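Local coordinates for protein alpha-fucosidase GH29 (Fusarium graminearum, PDB 4NI3) that probably hydrolyses alpha-L-fucosidic linkages in glycoprotein glycans, as a TIM-barrel alpha-L-fucosidase of glycoside hydrolase family 29, at residues V268-H273 and S282-W287; L166-H171 and V218-I223; Q172-N177 and N225-D230. All coordinates share one frame; numbering follows the deposited sequence.

Contact 1 of 3, residues V268-H273 and S282-W287; sequences VTTYKH and SAVDDW. With GOL (glycerol), chain M.
Thr270, Tyr271 and Lys272 of strand 268-272 pair in parallel with Val284, Asp285 and Asp286 of strand 284-288, its neighbour in the TIM barrel. The backbone bonds alternate from one strand to the other, the pattern of a parallel pair: Val284 N gives to Thr269 O (2.8 Å), Tyr271 N to Val284 O, and Asp286 N to Tyr271 O. His273 N closes the series on Asp286 O (2.9 Å), meeting it from above the carbonyl plane at a bent angle of 133°. With CG between its backbone N and carbonyl carbon (chi1 79°), the His273 imidazole, just past the strand, lies face to face on the six-membered ring of Trp287, centroids 4.0 Å apart and planes 15° from parallel. A water joins His273 ND1 to Asp286 O.

Tyr271 and Asp285 extend the same way, and the phenol oxygen OH comes 2.8 Å from Asp285 OD1. This bond is weak, and its proton is not settled, since glycerol O2 also lies within reach. The glycerol, probably from the crystallisation liquor, donates from O1 to Asp285 OD2 at 2.6 Å. Apolar contacts are few: Tyr271 CD1 packs on Ala283 CB (3.6 Å) and Val268 CG1 on Val284 CG2 (3.9 Å).

Strand 222-225 flanks 268-272 and strand 300-305 flanks 284-288. Helix 246-263 covers Thr269, while Tyr24 of helix 22-27 touches both Val268 and Val284.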
loop_
_atom_site.group_PDB
_atom_site.type_symbol
_atom_site.label_atom_id
_atom_site.label_comp_id
_atom_site.label_asym_id
_atom_site.label_seq_id
_atom_site.Cartn_x
_atom_site.Cartn_y
_atom_site.Cartn_z
ATOM N N VAL A 268 -5.955 3.218 11.591
ATOM C CA VAL A 268 -4.671 2.833 11.022
ATOM C C VAL A 268 -3.873 4.077 10.652
ATOM O O VAL A 268 -4.440 5.017 10.098
ATOM C CB VAL A 268 -4.880 1.965 9.760
ATOM C CG1 VAL A 268 -3.537 1.580 9.152
ATOM C CG2 VAL A 268 -5.675 0.710 10.096
ATOM N N THR A 269 -2.564 4.097 10.926
ATOM C CA THR A 269 -1.748 5.116 10.277
ATOM C C THR A 269 -0.565 4.432 9.586
ATOM O O THR A 269 -0.047 3.404 10.049
ATOM C CB THR A 269 -1.283 6.242 11.261
ATOM O OG1 THR A 269 -0.767 7.343 10.514
ATOM C CG2 THR A 269 -0.244 5.750 12.258
ATOM N N THR A 270 -0.191 4.983 8.441
ATOM C CA THR A 270 0.875 4.430 7.615
ATOM C C THR A 270 1.978 5.465 7.431
ATOM O O THR A 270 1.776 6.689 7.613
ATOM C CB THR A 270 0.372 3.978 6.211
ATOM O OG1 THR A 270 0.177 5.129 5.367
ATOM C CG2 THR A 270 -0.907 3.153 6.286
ATOM N N TYR A 271 3.154 4.981 7.081
ATOM C CA TYR A 271 4.297 5.842 6.852
ATOM C C TYR A 271 5.241 5.124 5.885
ATOM O O TYR A 271 5.108 3.894 5.678
ATOM C CB TYR A 271 4.974 6.183 8.190
ATOM C CG TYR A 271 5.714 5.016 8.791
ATOM C CD1 TYR A 271 5.036 3.871 9.230
ATOM C CD2 TYR A 271 7.098 5.048 8.905
ATOM C CE1 TYR A 271 5.717 2.795 9.757
ATOM C CE2 TYR A 271 7.794 3.971 9.427
ATOM C CZ TYR A 271 7.100 2.849 9.850
ATOM O OH TYR A 271 7.801 1.779 10.360
ATOM N N LYS A 272 6.160 5.846 5.263
ATOM C CA LYS A 272 6.971 5.241 4.207
ATOM C C LYS A 272 7.992 4.264 4.799
ATOM O O LYS A 272 8.571 4.503 5.864
ATOM C CB LYS A 272 7.639 6.321 3.372
ATOM C CG LYS A 272 6.637 7.117 2.500
ATOM C CD LYS A 272 6.114 6.193 1.404
ATOM C CE LYS A 272 5.009 6.839 0.570
ATOM N NZ LYS A 272 5.510 7.949 -0.297
ATOM N N HIS A 273 8.183 3.129 4.134
ATOM C CA HIS A 273 8.789 2.019 4.871
ATOM C C HIS A 273 10.261 2.252 5.203
ATOM O O HIS A 273 10.761 1.679 6.174
ATOM C CB HIS A 273 8.601 0.713 4.111
ATOM C CG HIS A 273 9.559 0.547 2.994
ATOM N ND1 HIS A 273 9.578 1.383 1.900
ATOM C CD2 HIS A 273 10.546 -0.357 2.802
ATOM C CE1 HIS A 273 10.538 0.997 1.077
ATOM N NE2 HIS A 273 11.136 -0.060 1.599
ATOM N N SER A 282 3.135 0.079 15.701
ATOM C CA SER A 282 1.805 0.693 15.787
ATOM C C SER A 282 1.370 1.348 14.491
ATOM O O SER A 282 0.187 1.724 14.382
ATOM C CB SER A 282 1.777 1.732 16.900
ATOM O OG SER A 282 2.775 2.711 16.688
ATOM N N ALA A 283 2.291 1.489 13.540
ATOM C CA ALA A 283 1.998 2.071 12.228
ATOM C C ALA A 283 2.322 1.043 11.175
ATOM O O ALA A 283 3.170 0.172 11.399
ATOM C CB ALA A 283 2.792 3.368 12.000
ATOM N N VAL A 284 1.658 1.139 10.024
ATOM C CA VAL A 284 1.861 0.209 8.914
ATOM C C VAL A 284 2.853 0.760 7.902
ATOM O O VAL A 284 2.704 1.901 7.447
ATOM C CB VAL A 284 0.508 -0.077 8.228
ATOM C CG1 VAL A 284 0.697 -0.981 7.000
ATOM C CG2 VAL A 284 -0.422 -0.716 9.215
ATOM N N ASP A 285 3.867 -0.036 7.560
ATOM C CA ASP A 285 4.859 0.351 6.570
ATOM C C ASP A 285 4.263 0.415 5.182
ATOM O O ASP A 285 3.601 -0.531 4.750
ATOM C CB ASP A 285 6.001 -0.659 6.527
ATOM C CG ASP A 285 6.945 -0.553 7.683
ATOM O OD1 ASP A 285 6.555 -0.099 8.777
ATOM O OD2 ASP A 285 8.098 -1.027 7.478
ATOM N N ASP A 286 4.554 1.479 4.453
ATOM C CA ASP A 286 4.056 1.681 3.105
ATOM C C ASP A 286 5.210 1.750 2.100
ATOM O O ASP A 286 6.153 2.564 2.214
ATOM C CB ASP A 286 3.183 2.953 3.079
ATOM C CG ASP A 286 2.692 3.293 1.705
ATOM O OD1 ASP A 286 3.540 3.573 0.829
ATOM O OD2 ASP A 286 1.462 3.326 1.477
ATOM N N TRP A 287 5.134 0.874 1.112
ATOM C CA TRP A 287 6.141 0.754 0.063
ATOM C C TRP A 287 5.676 1.531 -1.152
ATOM O O TRP A 287 4.609 1.260 -1.693
ATOM C CB TRP A 287 6.321 -0.717 -0.313
ATOM C CG TRP A 287 6.887 -1.583 0.790
ATOM C CD1 TRP A 287 6.337 -1.845 2.002
ATOM C CD2 TRP A 287 8.118 -2.326 0.741
ATOM N NE1 TRP A 287 7.149 -2.700 2.729
ATOM C CE2 TRP A 287 8.241 -3.016 1.966
ATOM C CE3 TRP A 287 9.107 -2.480 -0.223
ATOM C CZ2 TRP A 287 9.340 -3.838 2.260
ATOM C CZ3 TRP A 287 10.199 -3.304 0.069
ATOM C CH2 TRP A 287 10.293 -3.969 1.295
HETATM C C1 GOL M . 10.835 -0.485 9.091
HETATM O O1 GOL M . 9.618 -1.042 9.549
HETATM C C2 GOL M . 11.009 0.851 9.790
HETATM O O2 GOL M . 10.357 1.879 9.057
HETATM C C3 GOL M . 12.481 1.165 10.033
HETATM O O3 GOL M . 13.098 1.442 8.802
HETATM O O HOH W 1 -1.937 1.774 12.566
HETATM O O HOH W 2 8.304 3.420 0.529
#

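Contact 2 of 3, residues L166-H171 and V218-I223; sequences LVIAMH and VQPDII
Leu166 is held by Asp221 at both ends of its backbone. Its N-H points almost straight at Asp221 OD2 (2.8 Å, 175°), and OD2 accepts through its anti lone pair, the one away from OD1. The Leu166 carbonyl oxygen accepts from Ile222 N at 3.0 Å and, more weakly, from Asp221 N. The carbonyl of the same Ile222 accepts from Ile168 N, two residues after Leu166, at 2.9 Å, which sets the parallel register of Val167 beside Ile222 and Ile168 beside Ile223. Two CA-H...O contacts, Val167 CA to Ile222 O and Ile223 CA to Ile168 O, fill in between these bonds.

The buried carboxylate of Asp221 is also shared between charges: OD2 forms a salt bridge with Arg160 and OD1 one with Lys265. Two cations so close would be expected to keep it ionised.

Apolar packing differs on the two faces of the sheet. On one, Val167 CG2 rests against Ile222 CB at 3.9 Å. On the other, Leu166 and Ile168 meet Val218 at the end of helix 200-218 and Pro220 of the following turn, while Met170 meets Ile223 of the strand. Leu166 CG is trans to the backbone N (chi1 178°), and its CD2 methyl comes 3.5 Å from Val218 O and 4.0 Å from Val218 CG2. Ile168 turns CG1 to the side of its own N (chi1 -65°), where it touches both Pro220 CB (3.8 Å) and Val218 CG2. Met170 CG reaches Ile223 CG2 at 4.2 Å.

The two strands are adjacent in the barrel and joined by a beta-alpha-beta crossover whose last helix, 200-218, packs on Ile168, Met170, Pro220 and Ile223. Helix 151-161 covers Leu166 and Val218, and strand 119-125 lies along the other edge of 165-170.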
loop_
_atom_site.group_PDB
_atom_site.type_symbol
_atom_site.label_atom_id
_atom_site.label_comp_id
_atom_site.label_asym_id
_atom_site.label_seq_id
_atom_site.Cartn_x
_atom_site.Cartn_y
_atom_site.Cartn_z
ATOM N N LEU A 166 -12.574 5.317 5.106
ATOM C CA LEU A 166 -11.986 6.579 4.643
ATOM C C LEU A 166 -10.501 6.611 4.916
ATOM O O LEU A 166 -10.068 6.471 6.067
ATOM C CB LEU A 166 -12.664 7.745 5.332
ATOM C CG LEU A 166 -12.097 9.120 4.968
ATOM C CD1 LEU A 166 -12.354 9.502 3.523
ATOM C CD2 LEU A 166 -12.662 10.186 5.916
ATOM N N VAL A 167 -9.718 6.766 3.845
ATOM C CA VAL A 167 -8.287 7.049 4.010
ATOM C C VAL A 167 -8.072 8.526 3.664
ATOM O O VAL A 167 -8.633 9.062 2.696
ATOM C CB VAL A 167 -7.389 6.123 3.154
ATOM C CG1 VAL A 167 -7.768 6.154 1.662
ATOM C CG2 VAL A 167 -5.914 6.533 3.301
ATOM N N ILE A 168 -7.219 9.174 4.448
ATOM C CA ILE A 168 -6.772 10.530 4.158
ATOM C C ILE A 168 -5.254 10.513 4.030
ATOM O O ILE A 168 -4.572 10.020 4.922
ATOM C CB ILE A 168 -7.181 11.526 5.265
ATOM C CG1 ILE A 168 -8.711 11.655 5.349
ATOM C CG2 ILE A 168 -6.522 12.882 5.045
ATOM C CD1 ILE A 168 -9.322 12.384 4.175
ATOM N N ALA A 169 -4.733 11.046 2.929
ATOM C CA ALA A 169 -3.282 11.133 2.750
ATOM C C ALA A 169 -2.764 12.525 3.071
ATOM O O ALA A 169 -3.273 13.561 2.575
ATOM C CB ALA A 169 -2.901 10.719 1.347
ATOM N N MET A 170 -1.705 12.529 3.899
ATOM C CA MET A 170 -1.062 13.752 4.383
ATOM C C MET A 170 0.420 13.741 4.038
ATOM O O MET A 170 1.112 12.760 4.348
ATOM C CB MET A 170 -1.232 13.845 5.880
ATOM C CG MET A 170 -2.677 13.958 6.298
ATOM S SD MET A 170 -3.478 15.547 5.910
ATOM C CE MET A 170 -2.688 16.627 7.100
ATOM N N HIS A 171 0.920 14.827 3.446
ATOM C CA HIS A 171 2.314 14.872 2.984
ATOM C C HIS A 171 2.950 16.184 3.458
ATOM O O HIS A 171 3.823 16.750 2.770
ATOM C CB HIS A 171 2.422 14.777 1.451
ATOM C CG HIS A 171 1.496 13.797 0.784
ATOM N ND1 HIS A 171 1.955 12.837 -0.094
ATOM C CD2 HIS A 171 0.143 13.689 0.789
ATOM C CE1 HIS A 171 0.925 12.158 -0.576
ATOM N NE2 HIS A 171 -0.185 12.654 -0.051
ATOM N N VAL A 218 -12.960 14.938 9.852
ATOM C CA VAL A 218 -13.520 13.874 9.014
ATOM C C VAL A 218 -13.375 12.464 9.578
ATOM O O VAL A 218 -13.843 11.518 8.971
ATOM C CB VAL A 218 -12.920 13.895 7.559
ATOM C CG1 VAL A 218 -13.214 15.228 6.901
ATOM C CG2 VAL A 218 -11.421 13.598 7.545
ATOM N N GLN A 219 -12.763 12.319 10.756
ATOM C CA GLN A 219 -12.668 11.017 11.441
ATOM C C GLN A 219 -12.179 9.879 10.533
ATOM O O GLN A 219 -12.857 8.874 10.346
ATOM C CB GLN A 219 -14.011 10.627 12.076
ATOM C CG GLN A 219 -14.526 11.690 13.053
ATOM C CD GLN A 219 -15.747 11.263 13.856
ATOM O OE1 GLN A 219 -16.250 10.147 13.717
ATOM N NE2 GLN A 219 -16.210 12.154 14.729
ATOM N N PRO A 220 -10.987 10.037 9.955
ATOM C CA PRO A 220 -10.496 9.027 9.000
ATOM C C PRO A 220 -10.242 7.686 9.659
ATOM O O PRO A 220 -9.798 7.617 10.812
ATOM C CB PRO A 220 -9.185 9.638 8.492
ATOM C CG PRO A 220 -8.729 10.579 9.609
ATOM C CD PRO A 220 -10.007 11.118 10.211
ATOM N N ASP A 221 -10.477 6.623 8.891
ATOM C CA ASP A 221 -10.152 5.262 9.316
ATOM C C ASP A 221 -8.677 4.945 9.136
ATOM O O ASP A 221 -8.115 4.138 9.877
ATOM C CB ASP A 221 -10.985 4.263 8.523
ATOM C CG ASP A 221 -12.453 4.483 8.750
ATOM O OD1 ASP A 221 -12.864 4.258 9.904
ATOM O OD2 ASP A 221 -13.190 4.951 7.839
ATOM N N ILE A 222 -8.058 5.583 8.152
ATOM C CA ILE A 222 -6.625 5.462 7.886
ATOM C C ILE A 222 -6.064 6.870 7.663
ATOM O O ILE A 222 -6.618 7.624 6.865
ATOM C CB ILE A 222 -6.358 4.620 6.638
ATOM C CG1 ILE A 222 -7.034 3.246 6.712
ATOM C CG2 ILE A 222 -4.858 4.484 6.424
ATOM C CD1 ILE A 222 -7.127 2.556 5.347
ATOM N N ILE A 223 -4.966 7.195 8.342
ATOM C CA ILE A 223 -4.209 8.390 7.991
ATOM C C ILE A 223 -2.882 7.936 7.400
ATOM O O ILE A 223 -2.035 7.379 8.100
ATOM C CB ILE A 223 -3.968 9.344 9.189
ATOM C CG1 ILE A 223 -5.305 9.873 9.701
ATOM C CG2 ILE A 223 -3.087 10.514 8.749
ATOM C CD1 ILE A 223 -5.175 10.778 10.923
#

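Contact 3 of 3, residues Q172-N177 and N225-D230; sequences QAYNYN and NDFSLD. With MAN (alpha-D-mannopyranose), chain D.
Tyr174 extends CG opposite its backbone N (chi1 -172°), while Phe227 folds CG into the position between N and carbonyl carbon (chi1 87°), and together these torsions bring the two rings into contact. The result is a T-shaped (edge-to-face) pair where the chain leaves strands 165-170 and 222-225 of the TIM barrel, the first of them leading into helix 175-179. Phe227 presents its CE2-CZ edge to one face of the tyrosine, with CZ 3.6 Å from Tyr174 CG. The centroids lie 4.9 Å apart and the planes stand at 60°. The side chain of Phe227 also comes within about 3 Å, between nearest atoms, of a bound Tris molecule, probably from the crystallisation liquor, which may mark a pocket beside the barrel loops.

Beside the rings, Ala173 sits against the backbone of the other loop. Its CB methyl is 3.4 Å from Ser228 O, close also to Phe227 O, and is in van der Waals contact with Leu229 CD2. Ser228, at a positive-phi position, puts CB near the same methyl and OG 3.2 Å from Asn177 CB.

No direct hydrogen bond joins 172-177 to 225-230; two waters bridge them. One accepts from Tyr174 N and lies 2.8 Å from Phe227 O, and another sits between Gln172 OE1 and Asn225 OD1. Asn177 is fixed mainly from its own side of the contact: ND2 gives a nearly straight bond to Ala173 O (2.9 Å) and another to Ala243 O, while OD1 accepts from Arg200. These bonds settle the rotation of the amide.

Past the contact the second loop reaches a mannose residue, which Asp230 holds through both carboxylate oxygens: O4 of the sugar donates to Asp230 OD1, and its O3 donates to Asp230 OD2 at 2.6 Å.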
loop_
_atom_site.group_PDB
_atom_site.type_symbol
_atom_site.label_atom_id
_atom_site.label_comp_id
_atom_site.label_asym_id
_atom_site.label_seq_id
_atom_site.Cartn_x
_atom_site.Cartn_y
_atom_site.Cartn_z
ATOM N N GLN A 172 2.497 16.685 4.609
ATOM C CA GLN A 172 2.822 18.080 4.948
ATOM C C GLN A 172 4.168 18.224 5.680
ATOM O O GLN A 172 4.580 19.343 6.002
ATOM C CB GLN A 172 1.637 18.712 5.738
ATOM C CG GLN A 172 1.535 18.444 7.237
ATOM C CD GLN A 172 1.031 17.041 7.622
ATOM O OE1 GLN A 172 1.065 16.094 6.833
ATOM N NE2 GLN A 172 0.598 16.900 8.868
ATOM N N ALA A 173 4.901 17.129 5.871
ATOM C CA ALA A 173 6.253 17.251 6.481
ATOM C C ALA A 173 7.303 17.815 5.535
ATOM O O ALA A 173 8.118 18.659 5.946
ATOM C CB ALA A 173 6.741 15.888 7.011
ATOM N N TYR A 174 7.328 17.381 4.281
ATOM C CA TYR A 174 8.367 17.841 3.358
ATOM C C TYR A 174 8.181 19.317 2.995
ATOM O O TYR A 174 9.142 19.993 2.592
ATOM C CB TYR A 174 8.394 16.963 2.100
ATOM C CG TYR A 174 9.544 17.211 1.144
ATOM C CD1 TYR A 174 10.830 17.544 1.614
ATOM C CD2 TYR A 174 9.369 17.067 -0.229
ATOM C CE1 TYR A 174 11.881 17.746 0.727
ATOM C CE2 TYR A 174 10.416 17.256 -1.115
ATOM C CZ TYR A 174 11.665 17.618 -0.635
ATOM O OH TYR A 174 12.680 17.792 -1.539
ATOM N N ASN A 175 6.965 19.827 3.186
ATOM C CA ASN A 175 6.698 21.241 2.995
ATOM C C ASN A 175 7.759 22.178 3.594
ATOM O O ASN A 175 8.142 23.187 2.971
ATOM C CB ASN A 175 5.329 21.580 3.595
ATOM C CG ASN A 175 5.032 23.061 3.544
ATOM O OD1 ASN A 175 5.164 23.757 4.543
ATOM N ND2 ASN A 175 4.669 23.554 2.361
ATOM N N TYR A 176 8.215 21.851 4.803
ATOM C CA TYR A 176 9.187 22.721 5.463
ATOM C C TYR A 176 10.522 22.053 5.634
ATOM O O TYR A 176 11.390 22.561 6.336
ATOM C CB TYR A 176 8.657 23.199 6.815
ATOM C CG TYR A 176 8.379 22.169 7.879
ATOM C CD1 TYR A 176 7.153 21.504 7.920
ATOM C CD2 TYR A 176 9.330 21.893 8.875
ATOM C CE1 TYR A 176 6.859 20.608 8.915
ATOM C CE2 TYR A 176 9.043 20.971 9.895
ATOM C CZ TYR A 176 7.795 20.342 9.902
ATOM O OH TYR A 176 7.462 19.448 10.900
ATOM N N ASN A 177 10.692 20.916 4.975
ATOM C CA ASN A 177 11.957 20.198 4.982
ATOM C C ASN A 177 12.635 20.181 3.640
ATOM O O ASN A 177 13.497 19.324 3.374
ATOM C CB ASN A 177 11.725 18.782 5.497
ATOM C CG ASN A 177 11.680 18.731 7.006
ATOM O OD1 ASN A 177 12.733 18.860 7.656
ATOM N ND2 ASN A 177 10.499 18.539 7.587
ATOM N N ASN A 225 0.704 8.752 5.702
ATOM C CA ASN A 225 1.750 9.796 5.768
ATOM C C ASN A 225 2.868 9.614 4.773
ATOM O O ASN A 225 3.355 8.497 4.556
ATOM C CB ASN A 225 2.402 9.841 7.148
ATOM C CG ASN A 225 1.454 10.282 8.213
ATOM O OD1 ASN A 225 1.346 11.499 8.513
ATOM N ND2 ASN A 225 0.775 9.326 8.829
ATOM N N ASP A 226 3.322 10.713 4.199
ATOM C CA ASP A 226 4.501 10.675 3.354
ATOM C C ASP A 226 5.772 10.795 4.185
ATOM O O ASP A 226 5.722 10.882 5.415
ATOM C CB ASP A 226 4.434 11.762 2.274
ATOM C CG ASP A 226 5.023 11.327 0.949
ATOM O OD1 ASP A 226 5.901 10.423 0.923
ATOM O OD2 ASP A 226 4.634 11.909 -0.094
ATOM N N PHE A 227 6.899 10.764 3.476
ATOM C CA PHE A 227 8.235 10.773 4.090
ATOM C C PHE A 227 8.566 12.111 4.755
ATOM O O PHE A 227 7.726 13.037 4.846
ATOM C CB PHE A 227 9.281 10.431 3.014
ATOM C CG PHE A 227 9.770 11.613 2.253
ATOM C CD1 PHE A 227 11.122 11.919 2.236
ATOM C CD2 PHE A 227 8.893 12.460 1.587
ATOM C CE1 PHE A 227 11.587 13.034 1.533
ATOM C CE2 PHE A 227 9.344 13.580 0.904
ATOM C CZ PHE A 227 10.699 13.863 0.877
ATOM N N SER A 228 9.800 12.215 5.220
ATOM C CA SER A 228 10.309 13.370 5.992
ATOM C C SER A 228 9.693 13.444 7.380
ATOM O O SER A 228 9.682 14.514 8.013
ATOM C CB SER A 228 10.127 14.682 5.231
ATOM O OG SER A 228 10.896 15.725 5.838
ATOM N N LEU A 229 9.233 12.308 7.898
ATOM C CA LEU A 229 8.880 12.211 9.299
ATOM C C LEU A 229 10.162 12.069 10.123
ATOM O O LEU A 229 10.357 12.762 11.134
ATOM C CB LEU A 229 7.925 11.035 9.548
ATOM C CG LEU A 229 6.562 11.114 8.841
ATOM C CD1 LEU A 229 5.771 9.910 9.290
ATOM C CD2 LEU A 229 5.845 12.440 9.156
ATOM N N ASP A 230 11.037 11.170 9.673
ATOM C CA ASP A 230 12.418 11.121 10.142
ATOM C C ASP A 230 13.184 10.314 9.119
ATOM O O ASP A 230 13.436 9.103 9.306
ATOM C CB ASP A 230 12.516 10.519 11.540
ATOM C CG ASP A 230 13.944 10.516 12.076
ATOM O OD1 ASP A 230 14.815 11.194 11.480
ATOM O OD2 ASP A 230 14.171 9.818 13.092
HETATM C C1 MAN D . 19.522 11.032 15.742
HETATM C C2 MAN D . 17.988 11.150 15.921
HETATM C C3 MAN D . 17.274 10.563 14.692
HETATM C C4 MAN D . 17.793 11.170 13.404
HETATM C C5 MAN D . 19.328 11.004 13.351
HETATM C C6 MAN D . 19.927 11.640 12.142
HETATM O O2 MAN D . 17.611 12.499 15.984
HETATM O O3 MAN D . 15.859 10.779 14.795
HETATM O O4 MAN D . 17.249 10.457 12.291
HETATM O O5 MAN D . 19.936 11.606 14.514
HETATM O O6 MAN D . 21.218 11.049 11.987
HETATM O O HOH W 3 2.590 13.813 7.490
HETATM O O HOH W 4 6.123 14.777 3.382
#

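Overall arrangement
All three contacts are largely buried and belong to the TIM barrel. Contacts 1 and 2 lie within the parallel sheet and flank one shared junction, where Val268 O and Thr269 OG1 bond to Ile223 N and Ile223 O. Contact 3 joins the chain leaving strands 165-170 and 222-225, and is farthest from the centre of the chain. Chemistry follows place: contact 2 is mainly aliphatic apart from Asp221, contact 1 adds aromatic and polar groups toward its end, and contact 3 has one ring pair, a methyl packed on backbone, and bridging waters in place of direct bonds. Asp226 ties them together, OD1 in a salt bridge with Lys272 NZ and OD2 hydrogen-bonded to His171 ND1.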